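Local coordinates for putative cell surface protein (Streptococcus pyogenes, PDB 4OFQ) that probably serves as a streptococcal surface adhesin of the antigen I/II family, of which this is the C-terminal, calcium-binding, beta-sandwich region, at residues Leu96-His101 against Val131-Ala136; Ala43-Asp48 against Ile149-Ser154; Thr235-Val240 against Ser306-Asp311; Ser189-His194 against Asn333-Lys338; Asp241-Thr246 against Val314-Ile319. One frame throughout, in Å; residues are numbered along the deposited sequence.

Overall arrangement
From the N terminus, the chain first lays down 43-48, which waits a hundred residues for 149-154; interaction 2 closes that long loop, and interaction 1 closes a shorter one within it. The two touch where L97 CD1 packs on Y151 OH, so they tie together the two sheets of the first sandwich. Interaction 4 then opens at 189-194, where the chain leaves strand 177-188, and closes only at 333-338, enclosing interactions 3 and 5. These two cross: 235-240 runs straight into 241-246 before 306-311 and 314-319 answer them, and both join the facing sheets of the second sandwich. Interactions 3 and 4 also touch, at E236 with G334 and T235 with N333.

Interaction 1. Residues Leu96-His101 against Val131-Ala136; sequences LLEMRH and VAKDPA
L97 and E98 run antiparallel to V131 and A132: E98 and V131 form a hydrogen-bonded pair, L97 and A132 a non-hydrogen-bonded one. E98 N donates to V131 O at 2.7 Å and V131 N returns the bond to E98 O at 2.9 Å. One step on, K133 N reaches L96 O at 2.9 Å in an almost straight bond (175°), so the pairing outlasts the strand. Strand 97-102 is one of the two outermost strands of the mixed sheet, paired with 127-132.

The side chains of L97 and A132 share the buried face, where L97 CD2 lies against A132 CA and F138 of helix 135-143 packs on both residues. On the other face E98 and V131 stand side by side, CB to CB at 4.0 Å. K133, extended beyond CG, lays its CG across E98 CG at 3.8 Å and carries NZ on to N95 O; a water links NZ to L97 O. Within the strand R100 approaches E98 side-on, NE and NH2 both donating to OE1, with NE at 2.9 Å. K133 NZ stays 6.8 Å from E98 OE2: backbone bonds hold this contact, and the lysine meets the glutamate through its aliphatic chain.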
# COMPACT_ATOMS: atom_id res chain seq x y z
N LEU A 96 -22.26 8.13 -19.34
CA LEU A 96 -22.37 9.48 -19.90
C LEU A 96 -21.00 10.09 -20.15
O LEU A 96 -20.90 11.21 -20.66
CB LEU A 96 -23.14 10.40 -18.96
CG LEU A 96 -24.51 9.89 -18.52
CD1 LEU A 96 -25.20 10.95 -17.68
CD2 LEU A 96 -25.37 9.51 -19.73
N LEU A 97 -19.95 9.35 -19.77
CA LEU A 97 -18.58 9.84 -19.82
C LEU A 97 -17.68 8.92 -20.62
O LEU A 97 -17.69 7.70 -20.42
CB LEU A 97 -18.00 9.92 -18.39
CG LEU A 97 -18.75 10.76 -17.36
CD1 LEU A 97 -18.21 10.47 -15.97
CD2 LEU A 97 -18.60 12.24 -17.69
N GLU A 98 -16.87 9.51 -21.49
CA GLU A 98 -15.82 8.76 -22.16
C GLU A 98 -14.72 8.55 -21.15
O GLU A 98 -14.23 9.51 -20.55
CB GLU A 98 -15.24 9.56 -23.32
CG GLU A 98 -16.25 9.95 -24.39
CD GLU A 98 -15.59 10.44 -25.66
OE1 GLU A 98 -14.40 10.83 -25.59
OE2 GLU A 98 -16.26 10.43 -26.72
N MET A 99 -14.32 7.30 -20.94
CA MET A 99 -13.18 7.01 -20.07
C MET A 99 -11.96 6.75 -20.94
O MET A 99 -11.94 5.77 -21.69
CB MET A 99 -13.45 5.80 -19.17
CG MET A 99 -12.27 5.49 -18.26
SD MET A 99 -12.59 4.18 -17.05
CE MET A 99 -14.16 4.65 -16.36
N ARG A 100 -10.95 7.61 -20.85
CA ARG A 100 -9.77 7.50 -21.70
C ARG A 100 -8.51 7.32 -20.88
O ARG A 100 -8.17 8.18 -20.05
CB ARG A 100 -9.63 8.75 -22.61
CG ARG A 100 -10.69 8.85 -23.70
CD ARG A 100 -10.55 10.20 -24.41
NE ARG A 100 -11.54 10.39 -25.46
CZ ARG A 100 -11.26 10.31 -26.76
NH1 ARG A 100 -10.02 10.05 -27.17
NH2 ARG A 100 -12.23 10.49 -27.64
N HIS A 101 -7.81 6.22 -21.09
CA HIS A 101 -6.55 6.00 -20.39
C HIS A 101 -5.49 6.60 -21.29
O HIS A 101 -5.14 6.03 -22.33
CB HIS A 101 -6.29 4.50 -20.16
CG HIS A 101 -5.18 4.24 -19.19
ND1 HIS A 101 -4.68 2.97 -18.96
CD2 HIS A 101 -4.47 5.07 -18.39
CE1 HIS A 101 -3.72 3.04 -18.06
NE2 HIS A 101 -3.57 4.30 -17.69
N VAL A 131 -14.65 12.31 -20.10
CA VAL A 131 -15.16 13.41 -20.93
C VAL A 131 -16.66 13.26 -21.09
O VAL A 131 -17.13 12.20 -21.49
CB VAL A 131 -14.51 13.41 -22.33
CG1 VAL A 131 -15.04 14.58 -23.19
CG2 VAL A 131 -12.98 13.47 -22.21
N ALA A 132 -17.42 14.30 -20.77
CA ALA A 132 -18.86 14.23 -21.00
C ALA A 132 -19.16 14.01 -22.48
O ALA A 132 -18.77 14.83 -23.32
CB ALA A 132 -19.54 15.49 -20.51
N LYS A 133 -19.87 12.93 -22.80
CA LYS A 133 -20.23 12.60 -24.18
C LYS A 133 -21.19 13.61 -24.83
O LYS A 133 -21.15 13.83 -26.05
CB LYS A 133 -20.86 11.20 -24.25
CG LYS A 133 -19.95 10.07 -23.79
CD LYS A 133 -20.71 8.75 -23.87
CE LYS A 133 -19.88 7.61 -23.35
NZ LYS A 133 -20.64 6.33 -23.50
N ASP A 134 -22.06 14.21 -24.02
CA ASP A 134 -23.08 15.14 -24.49
C ASP A 134 -23.05 16.36 -23.56
O ASP A 134 -23.79 16.41 -22.58
CB ASP A 134 -24.46 14.49 -24.45
CG ASP A 134 -25.55 15.34 -25.11
OD1 ASP A 134 -25.42 16.58 -25.19
OD2 ASP A 134 -26.56 14.74 -25.53
N PRO A 135 -22.16 17.32 -23.87
CA PRO A 135 -21.93 18.49 -23.02
C PRO A 135 -23.22 19.23 -22.66
O PRO A 135 -23.41 19.57 -21.49
CB PRO A 135 -21.03 19.37 -23.89
CG PRO A 135 -20.23 18.39 -24.68
CD PRO A 135 -21.18 17.24 -24.98
N ALA A 136 -24.08 19.46 -23.65
CA ALA A 136 -25.33 20.17 -23.38
C ALA A 136 -26.22 19.38 -22.43
O ALA A 136 -26.79 19.94 -21.49
CB ALA A 136 -26.05 20.48 -24.67
O HOH W 1 -22.50 13.42 -21.33
O HOH W 2 -18.73 5.20 -21.23

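Interaction 2. Residues Ala43-Asp48 against Ile149-Ser154; sequences AKQDFD and ITYNLS
A43 to Q45 and I149 to Y151 are neighbouring antiparallel strands in one sheet of the first beta sandwich, their short axes 4.7 Å apart. Four backbone bonds join them. A43 and Y151 exchange a pair, each 2.8 Å between N and O, and Q45 and I149 exchange another, with Q45 N to I149 O nearly straight. Between these hydrogen-bonded pairs sits K44 with T150, a non-hydrogen-bonded pair whose side chains take the opposite face.

Apolar contacts gather on the face of A43, Q45, I149 and Y151. A43 CB meets Y151 CB at 4.1 Å, and I149 CG1 touches F47 CE2 at 3.7 Å. Q45 lies alongside I149, its CB 3.8 Å from I149 CB; the amide oxygen OE1 also lies against I149 CB, at 3.4 Å. Y66 stacks on the Y151 ring, and W130 meets it edge-to-face.

One side-chain hydrogen bond crosses this buried face. Q45 sends its CG anti to the backbone N (chi1 -180°) and stays extended, which brings its amide to the phenol with amide and ring planes 43° apart. OE1 lies at the edge of the Y151 ring, and Y151 OH donates to Q45 OE1 at 2.6 Å from above the amide carbonyl plane.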
# COMPACT_ATOMS: atom_id res chain seq x y z
N ALA A 43 -12.92 10.85 -5.26
CA ALA A 43 -12.62 12.12 -5.90
C ALA A 43 -13.91 12.86 -6.16
O ALA A 43 -14.93 12.25 -6.53
CB ALA A 43 -11.86 11.90 -7.21
N LYS A 44 -13.88 14.18 -5.97
CA LYS A 44 -15.04 15.02 -6.23
C LYS A 44 -14.83 15.92 -7.44
O LYS A 44 -13.78 16.56 -7.57
CB LYS A 44 -15.39 15.89 -5.01
CG LYS A 44 -16.52 16.89 -5.29
CD LYS A 44 -16.91 17.71 -4.06
CE LYS A 44 -15.92 18.82 -3.79
NZ LYS A 44 -16.34 19.69 -2.65
N GLN A 45 -15.84 15.96 -8.30
CA GLN A 45 -15.92 16.90 -9.41
C GLN A 45 -16.93 17.95 -8.98
O GLN A 45 -18.12 17.66 -8.85
CB GLN A 45 -16.38 16.15 -10.67
CG GLN A 45 -16.52 16.96 -11.97
CD GLN A 45 -16.70 16.03 -13.19
OE1 GLN A 45 -17.11 14.88 -13.04
NE2 GLN A 45 -16.38 16.54 -14.38
N ASP A 46 -16.45 19.17 -8.75
CA ASP A 46 -17.19 20.19 -8.01
C ASP A 46 -17.99 21.10 -8.94
O ASP A 46 -17.43 21.90 -9.68
CB ASP A 46 -16.18 21.02 -7.20
CG ASP A 46 -16.83 22.14 -6.38
OD1 ASP A 46 -18.07 22.19 -6.25
OD2 ASP A 46 -16.06 22.96 -5.85
N PHE A 47 -19.31 21.01 -8.87
CA PHE A 47 -20.17 21.81 -9.74
C PHE A 47 -21.00 22.81 -8.94
O PHE A 47 -21.78 23.57 -9.51
CB PHE A 47 -21.11 20.92 -10.54
CG PHE A 47 -20.42 20.14 -11.63
CD1 PHE A 47 -19.31 20.65 -12.27
CD2 PHE A 47 -20.90 18.89 -12.00
CE1 PHE A 47 -18.68 19.93 -13.28
CE2 PHE A 47 -20.27 18.16 -13.01
CZ PHE A 47 -19.16 18.68 -13.65
N ASP A 48 -20.83 22.79 -7.63
CA ASP A 48 -21.64 23.62 -6.74
C ASP A 48 -21.79 25.09 -7.19
O ASP A 48 -22.89 25.64 -7.19
CB ASP A 48 -21.09 23.55 -5.32
CG ASP A 48 -21.94 24.32 -4.34
OD1 ASP A 48 -23.06 23.85 -4.04
OD2 ASP A 48 -21.50 25.38 -3.88
N ILE A 149 -20.09 15.35 -8.98
CA ILE A 149 -19.87 13.96 -9.36
C ILE A 149 -18.80 13.38 -8.44
O ILE A 149 -17.78 14.01 -8.19
CB ILE A 149 -19.42 13.83 -10.83
CG1 ILE A 149 -20.28 14.71 -11.75
CG2 ILE A 149 -19.46 12.35 -11.27
CD1 ILE A 149 -21.76 14.38 -11.72
N THR A 150 -19.06 12.17 -7.93
CA THR A 150 -18.12 11.49 -7.05
C THR A 150 -17.56 10.23 -7.72
O THR A 150 -18.32 9.34 -8.13
CB THR A 150 -18.78 11.11 -5.71
OG1 THR A 150 -19.25 12.31 -5.06
CG2 THR A 150 -17.79 10.38 -4.79
N TYR A 151 -16.24 10.17 -7.83
CA TYR A 151 -15.55 9.04 -8.45
C TYR A 151 -14.95 8.18 -7.34
O TYR A 151 -14.26 8.68 -6.46
CB TYR A 151 -14.43 9.53 -9.38
CG TYR A 151 -14.88 10.36 -10.58
CD1 TYR A 151 -15.40 11.64 -10.42
CD2 TYR A 151 -14.74 9.88 -11.88
CE1 TYR A 151 -15.80 12.41 -11.52
CE2 TYR A 151 -15.12 10.64 -12.99
CZ TYR A 151 -15.65 11.91 -12.80
OH TYR A 151 -16.05 12.68 -13.89
N ASN A 152 -15.23 6.88 -7.38
CA ASN A 152 -14.64 5.97 -6.41
C ASN A 152 -13.75 5.00 -7.17
O ASN A 152 -14.25 4.17 -7.93
CB ASN A 152 -15.75 5.23 -5.67
CG ASN A 152 -15.26 4.52 -4.44
OD1 ASN A 152 -14.43 3.62 -4.53
ND2 ASN A 152 -15.79 4.90 -3.28
N LEU A 153 -12.44 5.11 -6.97
CA LEU A 153 -11.44 4.50 -7.84
C LEU A 153 -10.45 3.69 -7.03
O LEU A 153 -9.97 4.17 -6.01
CB LEU A 153 -10.64 5.61 -8.54
CG LEU A 153 -11.45 6.69 -9.26
CD1 LEU A 153 -10.53 7.80 -9.83
CD2 LEU A 153 -12.28 6.04 -10.37
N SER A 154 -10.12 2.47 -7.46
CA SER A 154 -9.09 1.69 -6.76
C SER A 154 -7.91 1.35 -7.66
O SER A 154 -8.12 0.85 -8.77
CB SER A 154 -9.69 0.38 -6.21
OG SER A 154 -10.70 0.67 -5.24

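Interaction 3. Residues Thr235-Val240 against Ser306-Asp311; sequences TEYKFV and SEFGAD
F308 drives the edge of its ring into the face of Y237, a T-shaped pair with centroids 4.9 Å apart and planes at 87°. The atom that does the touching is F308 CE2, sitting over the centre of the tyrosine ring and 3.6 Å from Y237 CG. At the far end of the same ring, the hydroxyl reaches the backbone beyond the phenylalanine: A310 N donates a weak bond to Y237 OH at 3.4 Å, while W224 O is the stronger partner of that hydroxyl. A310 CB also comes up to Y237 CE1, at 4.4 Å. Two residues on, F239 brings its ring edge to A310 O, with CZ 3.4 Å away and the oxygen near the ring plane.

Both aromatic residues point inward from strand 237-242, and the chain entering strand 310-318 belongs to the opposing sheet, so this is interior packing across the second beta sandwich. With chi1 at -165° the Y237 ring swings away from the backbone N, across the interior to F308.

In the second shell, F294 meets F308 edge-to-face and L234 packs against it. L330 backs both Y237 and F239, and L221 adds to the wall beside F239. Just past A310, D311 turns away from the aromatic cluster to a salt bridge with R220.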
# COMPACT_ATOMS: atom_id res chain seq x y z
N THR A 235 -3.10 -7.97 9.85
CA THR A 235 -3.83 -9.23 9.72
C THR A 235 -2.92 -10.47 9.63
O THR A 235 -3.36 -11.60 9.83
CB THR A 235 -4.84 -9.22 8.56
OG1 THR A 235 -4.18 -8.86 7.34
CG2 THR A 235 -5.95 -8.21 8.83
N GLU A 236 -1.65 -10.23 9.31
CA GLU A 236 -0.67 -11.33 9.22
C GLU A 236 0.73 -10.83 9.56
O GLU A 236 1.13 -9.75 9.13
CB GLU A 236 -0.65 -11.92 7.81
CG GLU A 236 0.44 -12.98 7.59
CD GLU A 236 0.45 -13.54 6.18
OE1 GLU A 236 0.46 -12.74 5.22
OE2 GLU A 236 0.44 -14.78 6.03
N TYR A 237 1.46 -11.64 10.33
CA TYR A 237 2.87 -11.38 10.68
C TYR A 237 3.41 -12.77 11.02
O TYR A 237 3.23 -13.28 12.13
CB TYR A 237 2.99 -10.43 11.87
CG TYR A 237 4.37 -9.80 12.09
CD1 TYR A 237 5.39 -10.49 12.76
CD2 TYR A 237 4.64 -8.51 11.66
CE1 TYR A 237 6.66 -9.90 12.98
CE2 TYR A 237 5.89 -7.92 11.86
CZ TYR A 237 6.90 -8.61 12.52
OH TYR A 237 8.12 -7.99 12.72
N LYS A 238 4.04 -13.38 10.03
CA LYS A 238 4.40 -14.80 10.09
C LYS A 238 5.82 -15.02 9.59
O LYS A 238 6.19 -14.53 8.52
CB LYS A 238 3.41 -15.61 9.24
CG LYS A 238 3.69 -17.11 9.21
CD LYS A 238 2.55 -17.87 8.55
CE LYS A 238 2.51 -17.66 7.06
NZ LYS A 238 1.50 -18.58 6.44
N PHE A 239 6.60 -15.77 10.37
CA PHE A 239 7.96 -16.13 9.98
C PHE A 239 7.90 -17.50 9.33
O PHE A 239 7.30 -18.42 9.89
CB PHE A 239 8.86 -16.24 11.21
CG PHE A 239 9.00 -14.97 12.02
CD1 PHE A 239 7.99 -14.57 12.88
CD2 PHE A 239 10.17 -14.22 11.97
CE1 PHE A 239 8.12 -13.43 13.65
CE2 PHE A 239 10.31 -13.08 12.74
CZ PHE A 239 9.27 -12.68 13.59
N VAL A 240 8.53 -17.65 8.17
CA VAL A 240 8.64 -18.95 7.52
C VAL A 240 10.12 -19.28 7.24
O VAL A 240 10.85 -18.48 6.66
CB VAL A 240 7.82 -19.00 6.22
CG1 VAL A 240 7.93 -20.38 5.60
CG2 VAL A 240 6.37 -18.67 6.50
N SER A 306 0.61 2.63 17.37
CA SER A 306 1.68 1.81 17.96
C SER A 306 2.51 1.10 16.90
O SER A 306 1.98 0.58 15.92
CB SER A 306 1.10 0.75 18.90
OG SER A 306 2.13 -0.11 19.40
N GLU A 307 3.82 1.07 17.11
CA GLU A 307 4.68 0.22 16.28
C GLU A 307 4.42 -1.24 16.60
O GLU A 307 3.83 -1.55 17.63
CB GLU A 307 6.16 0.54 16.54
CG GLU A 307 6.59 1.93 16.11
CD GLU A 307 8.10 2.09 16.09
OE1 GLU A 307 8.76 1.57 17.01
OE2 GLU A 307 8.63 2.74 15.15
N PHE A 308 4.86 -2.14 15.72
CA PHE A 308 4.81 -3.57 16.02
C PHE A 308 6.03 -4.25 15.43
O PHE A 308 6.37 -4.04 14.27
CB PHE A 308 3.52 -4.23 15.50
CG PHE A 308 3.42 -5.71 15.81
CD1 PHE A 308 2.95 -6.15 17.04
CD2 PHE A 308 3.84 -6.66 14.89
CE1 PHE A 308 2.87 -7.51 17.34
CE2 PHE A 308 3.77 -8.02 15.17
CZ PHE A 308 3.27 -8.44 16.41
N GLY A 309 6.71 -5.07 16.23
CA GLY A 309 7.82 -5.84 15.70
C GLY A 309 8.22 -6.95 16.64
O GLY A 309 8.04 -6.83 17.86
N ALA A 310 8.75 -8.03 16.08
CA ALA A 310 9.23 -9.14 16.90
C ALA A 310 10.40 -9.82 16.20
O ALA A 310 10.48 -9.81 14.97
CB ALA A 310 8.10 -10.14 17.15
N ASP A 311 11.29 -10.41 17.00
CA ASP A 311 12.36 -11.27 16.50
C ASP A 311 12.10 -12.69 16.96
O ASP A 311 11.66 -12.92 18.10
CB ASP A 311 13.72 -10.85 17.04
CG ASP A 311 14.24 -9.58 16.42
OD1 ASP A 311 13.61 -9.06 15.47
OD2 ASP A 311 15.29 -9.09 16.90

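Interaction 4. Residues Ser189-His194 against Asn333-Lys338; sequences SELTVH and NGNPVK
N335 begins the contact: its CB lies 3.7 Å from L191 CD1, but L191 is modelled in two conformers, so this touch is doubtful. The polar end of N335 looks elsewhere, OD1 accepting from N36 N and ND2 donating to V332 O.

V337 carries most of the packing. Its CG2 rests on L191 CB at 3.8 Å, while CG1, anti to the backbone N (chi1 -163°), lies 3.7 Å from T192 CA and equally close to L191 O. V193 comes in from another side, its CG2 3.8 Å from V337 CG1 and 3.3 Å from V337 O. Strand 335-338 belongs to a sheet of the second beta sandwich, and 189-193 is the linker between strand 177-188 and strand 194-198, so the contact seats the linker against that sandwich.

At K338 the side chain leads away, but the backbone stays linked through a water that donates to K338 O at 2.8 Å and accepts from V193 N.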
# COMPACT_ATOMS: atom_id res chain seq x y z
N SER A 189 6.25 2.06 2.50
CA SER A 189 7.26 1.53 3.39
C SER A 189 8.17 0.57 2.63
O SER A 189 7.69 -0.25 1.85
CB SER A 189 6.61 0.80 4.56
OG SER A 189 6.07 1.72 5.49
N GLU A 190 9.47 0.70 2.83
CA GLU A 190 10.39 -0.27 2.25
C GLU A 190 10.53 -1.40 3.26
O GLU A 190 10.98 -1.19 4.38
CB GLU A 190 11.75 0.34 1.95
CG GLU A 190 12.70 -0.65 1.30
CD GLU A 190 14.04 -0.03 0.96
OE1 GLU A 190 14.13 1.21 0.94
OE2 GLU A 190 15.00 -0.79 0.71
N LEU A 191 10.13 -2.59 2.83
CA LEU A 191 10.14 -3.78 3.68
C LEU A 191 11.48 -4.48 3.57
O LEU A 191 11.90 -4.83 2.47
CB LEU A 191 9.04 -4.74 3.23
CG LEU A 191 7.65 -4.13 3.05
CD1 LEU A 191 6.66 -5.18 2.57
CD2 LEU A 191 7.20 -3.51 4.37
N THR A 192 12.15 -4.69 4.70
CA THR A 192 13.37 -5.50 4.73
C THR A 192 13.37 -6.34 6.01
O THR A 192 12.84 -5.92 7.04
CB THR A 192 14.68 -4.64 4.65
OG1 THR A 192 14.86 -3.91 5.87
CG2 THR A 192 14.65 -3.66 3.49
N VAL A 193 13.94 -7.53 5.94
CA VAL A 193 14.18 -8.33 7.15
C VAL A 193 15.58 -8.90 7.08
O VAL A 193 16.18 -8.97 6.01
CB VAL A 193 13.14 -9.47 7.33
CG1 VAL A 193 11.75 -8.89 7.65
CG2 VAL A 193 13.09 -10.35 6.09
N HIS A 194 16.11 -9.31 8.23
CA HIS A 194 17.48 -9.81 8.28
C HIS A 194 17.58 -11.11 9.05
O HIS A 194 16.83 -11.34 10.01
CB HIS A 194 18.41 -8.75 8.88
CG HIS A 194 18.43 -7.46 8.12
ND1 HIS A 194 17.54 -6.44 8.37
CD2 HIS A 194 19.22 -7.04 7.11
CE1 HIS A 194 17.79 -5.43 7.54
NE2 HIS A 194 18.80 -5.77 6.77
N ASN A 333 0.97 -8.86 6.36
CA ASN A 333 -0.24 -8.60 5.58
C ASN A 333 -0.11 -9.10 4.13
O ASN A 333 -0.41 -8.39 3.18
CB ASN A 333 -0.63 -7.11 5.64
CG ASN A 333 -1.24 -6.71 6.98
OD1 ASN A 333 -1.20 -7.47 7.94
ND2 ASN A 333 -1.80 -5.52 7.05
N GLY A 334 0.36 -10.33 3.98
CA GLY A 334 0.46 -10.93 2.66
C GLY A 334 1.68 -10.56 1.83
O GLY A 334 1.87 -11.12 0.75
N ASN A 335 2.49 -9.62 2.32
CA ASN A 335 3.71 -9.23 1.60
C ASN A 335 4.87 -10.11 2.04
O ASN A 335 5.22 -10.11 3.22
CB ASN A 335 4.09 -7.77 1.88
CG ASN A 335 3.02 -6.79 1.42
OD1 ASN A 335 3.00 -6.38 0.25
ND2 ASN A 335 2.14 -6.41 2.32
N PRO A 336 5.46 -10.87 1.12
CA PRO A 336 6.62 -11.68 1.51
C PRO A 336 7.88 -10.82 1.52
O PRO A 336 8.12 -10.07 0.57
CB PRO A 336 6.72 -12.72 0.39
CG PRO A 336 6.08 -12.08 -0.79
CD PRO A 336 5.00 -11.16 -0.25
N VAL A 337 8.66 -10.93 2.60
CA VAL A 337 9.91 -10.19 2.72
C VAL A 337 10.99 -11.23 2.94
O VAL A 337 11.01 -11.91 3.98
CB VAL A 337 9.86 -9.19 3.91
CG1 VAL A 337 10.98 -8.15 3.78
CG2 VAL A 337 8.49 -8.47 3.95
N LYS A 338 11.87 -11.39 1.96
CA LYS A 338 12.92 -12.41 2.06
C LYS A 338 14.18 -11.86 2.70
O LYS A 338 14.68 -10.80 2.32
CB LYS A 338 13.23 -12.98 0.67
CG LYS A 338 14.34 -14.03 0.70
CD LYS A 338 14.66 -14.52 -0.71
CE LYS A 338 13.49 -15.29 -1.30
NZ LYS A 338 13.81 -15.79 -2.66
O HOH W 3 14.81 -8.13 3.07

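Interaction 5. Residues Asp241-Thr246 against Val314-Ile319; sequences DQLQHT and VVVKRI
L243 faces V314 and V316 across the interior of the second beta sandwich, where the end of strand 237-242 in one sheet passes the end of strand 310-318 in the other. No direct hydrogen bond joins the two segments; side chains do the work.

The buried part is L243 with V314 and V316. L243 CD1 faces two valine methyls that lie on the same side of it, V314 CG1 and V316 CG1, each 4.5 Å away, so the contact is apolar and not especially close. Neighbouring strands fill in around it: Y290 and Y250 pack on V314, V217 on V316, and N326 on L243. D241, also buried, turns its carboxylate to K195.

Toward the far end the chain leaves the strand and the contact becomes exposed. L243 O accepts from Q242 NE2 at 2.9 Å, and Q244 is the centre of an inverse gamma turn with a weak bond from H245 N back to L243 O. Q244 is held by A325 and D323, and H245 NE2 by E286 O, so residues outside the contact help hold this loop. T246 and I319 lie on the exposed side. I319 CG1 sits between its own backbone N and carbonyl carbon (chi1 55°), which turns the side chain toward the loop; of the 241-246 segment, CD1 meets two backbone oxygens, 4.1 Å from H245 O and 3.7 Å from T246 O.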
# COMPACT_ATOMS: atom_id res chain seq x y z
N ASP A 241 10.56 -20.47 7.63
CA ASP A 241 11.97 -20.80 7.49
C ASP A 241 12.12 -22.27 7.09
O ASP A 241 11.72 -23.15 7.84
CB ASP A 241 12.71 -20.50 8.81
CG ASP A 241 14.21 -20.52 8.66
OD1 ASP A 241 14.72 -21.35 7.87
OD2 ASP A 241 14.89 -19.71 9.31
N GLN A 242 12.65 -22.51 5.89
CA GLN A 242 12.94 -23.88 5.46
C GLN A 242 14.34 -24.20 5.93
O GLN A 242 15.32 -23.81 5.29
CB GLN A 242 12.86 -24.00 3.93
CG GLN A 242 13.34 -25.36 3.40
CD GLN A 242 12.56 -26.55 3.96
OE1 GLN A 242 11.34 -26.65 3.77
NE2 GLN A 242 13.27 -27.48 4.63
N LEU A 243 14.44 -24.90 7.05
CA LEU A 243 15.74 -25.23 7.61
C LEU A 243 16.40 -26.32 6.78
O LEU A 243 15.71 -27.15 6.19
CB LEU A 243 15.59 -25.70 9.06
CG LEU A 243 15.07 -24.64 10.03
CD1 LEU A 243 14.60 -25.28 11.33
CD2 LEU A 243 16.15 -23.59 10.28
N GLN A 244 17.73 -26.29 6.70
CA GLN A 244 18.46 -27.36 6.03
C GLN A 244 18.50 -28.53 7.01
O GLN A 244 19.51 -28.76 7.66
CB GLN A 244 19.87 -26.90 5.70
CG GLN A 244 20.59 -27.79 4.73
CD GLN A 244 21.92 -27.20 4.28
OE1 GLN A 244 21.99 -26.05 3.86
NE2 GLN A 244 22.98 -27.99 4.38
N HIS A 245 17.38 -29.23 7.14
CA HIS A 245 17.24 -30.26 8.18
C HIS A 245 18.11 -31.51 8.00
O HIS A 245 18.16 -32.36 8.88
CB HIS A 245 15.76 -30.62 8.41
CG HIS A 245 15.12 -31.33 7.26
ND1 HIS A 245 15.38 -31.01 5.94
CD2 HIS A 245 14.23 -32.35 7.23
CE1 HIS A 245 14.68 -31.80 5.15
NE2 HIS A 245 13.97 -32.62 5.90
N THR A 246 18.80 -31.63 6.87
CA THR A 246 19.84 -32.64 6.74
C THR A 246 21.01 -32.35 7.70
O THR A 246 21.72 -33.27 8.11
CB THR A 246 20.40 -32.69 5.31
OG1 THR A 246 20.73 -31.36 4.89
CG2 THR A 246 19.38 -33.27 4.35
N VAL A 314 15.71 -19.20 16.71
CA VAL A 314 15.52 -20.61 16.44
C VAL A 314 16.80 -21.36 16.76
O VAL A 314 17.85 -21.07 16.18
CB VAL A 314 15.12 -20.83 14.96
CG1 VAL A 314 15.04 -22.31 14.64
CG2 VAL A 314 13.79 -20.15 14.68
N VAL A 315 16.70 -22.31 17.69
CA VAL A 315 17.87 -23.04 18.18
C VAL A 315 17.92 -24.40 17.50
O VAL A 315 16.93 -25.13 17.50
CB VAL A 315 17.80 -23.23 19.70
CG1 VAL A 315 18.95 -24.07 20.17
CG2 VAL A 315 17.82 -21.87 20.41
N VAL A 316 19.06 -24.73 16.89
CA VAL A 316 19.25 -26.01 16.22
C VAL A 316 20.53 -26.70 16.69
O VAL A 316 21.43 -26.05 17.23
CB VAL A 316 19.29 -25.87 14.66
CG1 VAL A 316 18.07 -25.08 14.16
CG2 VAL A 316 20.58 -25.19 14.21
N LYS A 317 20.60 -28.01 16.50
CA LYS A 317 21.82 -28.77 16.76
C LYS A 317 22.43 -29.17 15.40
O LYS A 317 21.72 -29.60 14.49
CB LYS A 317 21.50 -30.01 17.59
CG LYS A 317 22.62 -31.00 17.73
CD LYS A 317 22.14 -32.23 18.50
CE LYS A 317 23.24 -33.25 18.73
NZ LYS A 317 22.73 -34.42 19.50
N ARG A 318 23.74 -28.99 15.28
CA ARG A 318 24.42 -29.29 14.02
C ARG A 318 24.76 -30.77 14.01
O ARG A 318 25.56 -31.24 14.83
CB ARG A 318 25.67 -28.42 13.86
CG ARG A 318 26.54 -28.78 12.64
CD ARG A 318 25.82 -28.53 11.31
NE ARG A 318 24.99 -27.33 11.30
CZ ARG A 318 25.44 -26.10 11.03
NH1 ARG A 318 26.73 -25.89 10.76
NH2 ARG A 318 24.59 -25.08 11.03
N ILE A 319 24.14 -31.50 13.09
CA ILE A 319 24.19 -32.96 13.15
C ILE A 319 25.02 -33.62 12.04
O ILE A 319 25.23 -34.82 12.08
CB ILE A 319 22.78 -33.58 13.16
CG1 ILE A 319 21.95 -33.09 11.97
CG2 ILE A 319 22.07 -33.26 14.47
CD1 ILE A 319 20.80 -34.02 11.60